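Local coordinates for protein (cytochrome C2) (PDB 1CO6), which carries electrons through its covalently bound heme c, serving as electron donor to oxidized bacteriochlorophyll in bacterial photophosphorylation, at residues R64-D69 / P75-I80. Sequence-based numbering, arbitrary orientation.
Sequences REYIRD and PGTKMI. With HEC (heme c), chain B.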
# COMPACT_ATOMS: atom_id res chain seq x y z
N ARG A 64 0.40 4.27 -8.08
CA ARG A 64 1.63 4.79 -8.72
C ARG A 64 1.80 6.26 -8.38
O ARG A 64 2.92 6.69 -8.00
CB ARG A 64 1.57 4.53 -10.23
CG ARG A 64 2.85 4.77 -10.97
CD ARG A 64 2.87 4.21 -12.34
NE ARG A 64 3.09 2.79 -12.49
CZ ARG A 64 4.30 2.20 -12.39
NH1 ARG A 64 5.47 2.79 -12.10
NH2 ARG A 64 4.32 0.90 -12.69
N GLU A 65 0.74 7.04 -8.58
CA GLU A 65 0.83 8.48 -8.28
C GLU A 65 0.98 8.74 -6.78
O GLU A 65 1.73 9.64 -6.32
CB GLU A 65 -0.31 9.34 -8.81
CG GLU A 65 -1.68 8.76 -8.99
CD GLU A 65 -2.57 9.38 -10.01
OE1 GLU A 65 -3.77 9.21 -10.13
OE2 GLU A 65 -1.94 10.12 -10.81
N TYR A 66 0.25 8.00 -5.96
CA TYR A 66 0.31 8.16 -4.51
C TYR A 66 1.67 7.86 -3.96
O TYR A 66 2.25 8.60 -3.18
CB TYR A 66 -0.72 7.23 -3.84
CG TYR A 66 -0.65 7.10 -2.34
CD1 TYR A 66 -0.09 5.96 -1.75
CD2 TYR A 66 -1.15 8.13 -1.52
CE1 TYR A 66 -0.04 5.82 -0.36
CE2 TYR A 66 -1.13 7.99 -0.10
CZ TYR A 66 -0.55 6.85 0.44
OH TYR A 66 -0.54 6.72 1.78
N ILE A 67 2.20 6.70 -4.32
CA ILE A 67 3.50 6.27 -3.78
C ILE A 67 4.67 7.17 -4.13
O ILE A 67 5.61 7.22 -3.28
CB ILE A 67 3.65 4.74 -4.02
CG1 ILE A 67 4.34 4.00 -2.85
CG2 ILE A 67 4.39 4.54 -5.38
CD1 ILE A 67 3.69 4.11 -1.44
N ARG A 68 4.67 7.91 -5.22
CA ARG A 68 5.75 8.83 -5.51
C ARG A 68 5.76 9.98 -4.48
O ARG A 68 6.86 10.49 -4.22
CB ARG A 68 5.61 9.48 -6.90
CG ARG A 68 5.48 8.54 -8.09
CD ARG A 68 6.54 7.49 -8.08
NE ARG A 68 6.80 6.83 -9.36
CZ ARG A 68 5.94 5.93 -9.86
NH1 ARG A 68 4.83 5.66 -9.16
NH2 ARG A 68 6.18 5.33 -11.03
N ASP A 69 4.60 10.35 -3.99
CA ASP A 69 4.49 11.47 -3.04
C ASP A 69 3.14 11.44 -2.30
O ASP A 69 2.21 12.10 -2.75
CB ASP A 69 4.65 12.81 -3.76
CG ASP A 69 4.75 14.00 -2.81
OD1 ASP A 69 5.14 15.05 -3.38
OD2 ASP A 69 4.49 13.99 -1.58
N PRO A 75 -3.33 14.94 1.16
CA PRO A 75 -2.84 15.96 2.11
C PRO A 75 -3.27 15.64 3.53
O PRO A 75 -4.44 15.33 3.80
CB PRO A 75 -3.38 17.28 1.56
CG PRO A 75 -3.91 17.01 0.20
CD PRO A 75 -4.02 15.53 -0.00
N GLY A 76 -2.41 15.71 4.51
CA GLY A 76 -2.88 15.42 5.90
C GLY A 76 -2.85 13.97 6.26
O GLY A 76 -3.25 13.58 7.38
N THR A 77 -2.40 13.09 5.38
CA THR A 77 -2.34 11.64 5.70
C THR A 77 -1.36 11.36 6.84
O THR A 77 -0.33 12.06 6.97
CB THR A 77 -1.97 10.78 4.42
OG1 THR A 77 -2.03 9.41 4.90
CG2 THR A 77 -0.60 11.02 3.79
N LYS A 78 -1.64 10.40 7.65
CA LYS A 78 -0.81 9.93 8.75
C LYS A 78 0.44 9.18 8.23
O LYS A 78 1.37 8.86 9.00
CB LYS A 78 -1.57 9.01 9.70
CG LYS A 78 -2.74 9.35 10.54
CD LYS A 78 -3.21 8.10 11.33
CE LYS A 78 -4.63 8.30 11.82
NZ LYS A 78 -5.09 7.47 12.97
N MET A 79 0.50 8.86 6.94
CA MET A 79 1.61 8.17 6.28
C MET A 79 2.69 9.17 5.95
O MET A 79 2.77 9.68 4.81
CB MET A 79 1.16 7.30 5.09
CG MET A 79 2.38 6.58 4.50
SD MET A 79 1.80 5.31 3.29
CE MET A 79 3.21 5.45 2.17
N ILE A 80 3.56 9.45 6.94
CA ILE A 80 4.67 10.43 6.76
C ILE A 80 5.86 9.63 6.24
O ILE A 80 6.58 8.97 6.99
CB ILE A 80 4.95 11.29 8.03
CG1 ILE A 80 3.62 12.02 8.49
CG2 ILE A 80 6.10 12.29 7.78
CD1 ILE A 80 3.58 12.16 10.07
FE HEC B . 1.81 3.19 4.14
CHA HEC B . -1.45 3.85 4.51
CHB HEC B . 1.21 1.75 1.09
CHC HEC B . 5.22 2.76 3.66
CHD HEC B . 2.40 4.21 7.39
NA HEC B . 0.17 2.84 3.02
C1A HEC B . -1.11 3.32 3.27
C2A HEC B . -1.94 3.08 2.12
C3A HEC B . -1.18 2.51 1.17
C4A HEC B . 0.16 2.35 1.70
CMA HEC B . -1.58 2.08 -0.25
CAA HEC B . -3.47 3.36 2.05
CBA HEC B . -4.19 2.14 2.70
CGA HEC B . -5.70 2.13 2.70
O1A HEC B . -6.27 3.06 2.15
O2A HEC B . -6.21 1.13 3.28
NB HEC B . 2.96 2.40 2.71
C1B HEC B . 2.49 1.80 1.54
C2B HEC B . 3.64 1.32 0.80
C3B HEC B . 4.74 1.63 1.49
C4B HEC B . 4.34 2.28 2.70
CMB HEC B . 3.49 0.60 -0.56
CAB HEC B . 6.20 1.27 1.06
CBB HEC B . 6.70 2.02 -0.03
NC HEC B . 3.46 3.45 5.30
C1C HEC B . 4.76 3.22 4.90
C2C HEC B . 5.63 3.53 6.02
C3C HEC B . 4.87 3.97 7.03
C4C HEC B . 3.50 3.89 6.61
CMC HEC B . 7.17 3.42 5.96
CAC HEC B . 5.38 4.36 8.48
CBC HEC B . 6.35 5.36 8.66
ND HEC B . 0.67 3.85 5.67
C1D HEC B . 1.12 4.29 6.92
C2D HEC B . -0.03 4.84 7.64
C3D HEC B . -1.10 4.72 6.85
C4D HEC B . -0.68 4.13 5.61
CMD HEC B . 0.08 5.43 9.07
CAD HEC B . -2.55 5.22 7.12
CBD HEC B . -2.75 6.62 6.46
CGD HEC B . -3.90 7.42 7.05
O1D HEC B . -3.83 8.63 6.69
O2D HEC B . -4.78 6.88 7.77
O HOH W 1 -2.98 7.34 3.11
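Thr77 OG1 is gripped by three groups, one of which ties it across to Tyr66. Thr77 OG1 donates to the heme propionate oxygen O1D at 2.7 Å. The backbone N of Met79 donates to Thr77 OG1 at 3.3 Å, nearly straight at 172°, which makes an ST turn. A water donates to Thr77 OG1 at 2.9 Å. The same water is hydrogen-bonded to Tyr66 OH at 2.8 Å. The Thr77 hydroxyl lies anti to its backbone N (chi1 -177°), which lets it face the propionate and the Met79 amide together. Lys78 N gives O1D a second hydrogen bond at 3.0 Å.

Met79 is the axial ligand of the heme iron, with SD 2.3 Å from FE, and His17 is the other axial ligand. Tyr66 reaches it from helix 60-68. The phenol end does the touching: Tyr66 OH is 3.1 Å from Met79 SD. The sulfur lies well off the ring normal, so this is an oblique Met-aromatic contact. Tyr66 CE1 also rests against pyrrole A of the heme, and Trp58 meets the tyrosine ring edge-to-face. The methyl CE of Met79 turns toward the helix, where Ile67 CD1 packs on it at 3.9 Å. Ile67 CD1 touches pyrrole B as well, so one methyl of Ile67 meets both the ligand's methyl and the macrocycle.

This is the methionine-ligand side of the heme pocket in the cytochrome c fold. The loop before helix 87-98 supplies the ligand, and Tyr66 and Ile67 of helix 60-68 pack against it. All four touching residues are buried. The two hydrogen bonds to O1D would stabilise the negative charge of the propionate. A polar hydroxyl so near the ligand sulfur may influence the electrostatics at the iron, in a sense that the model leaves open.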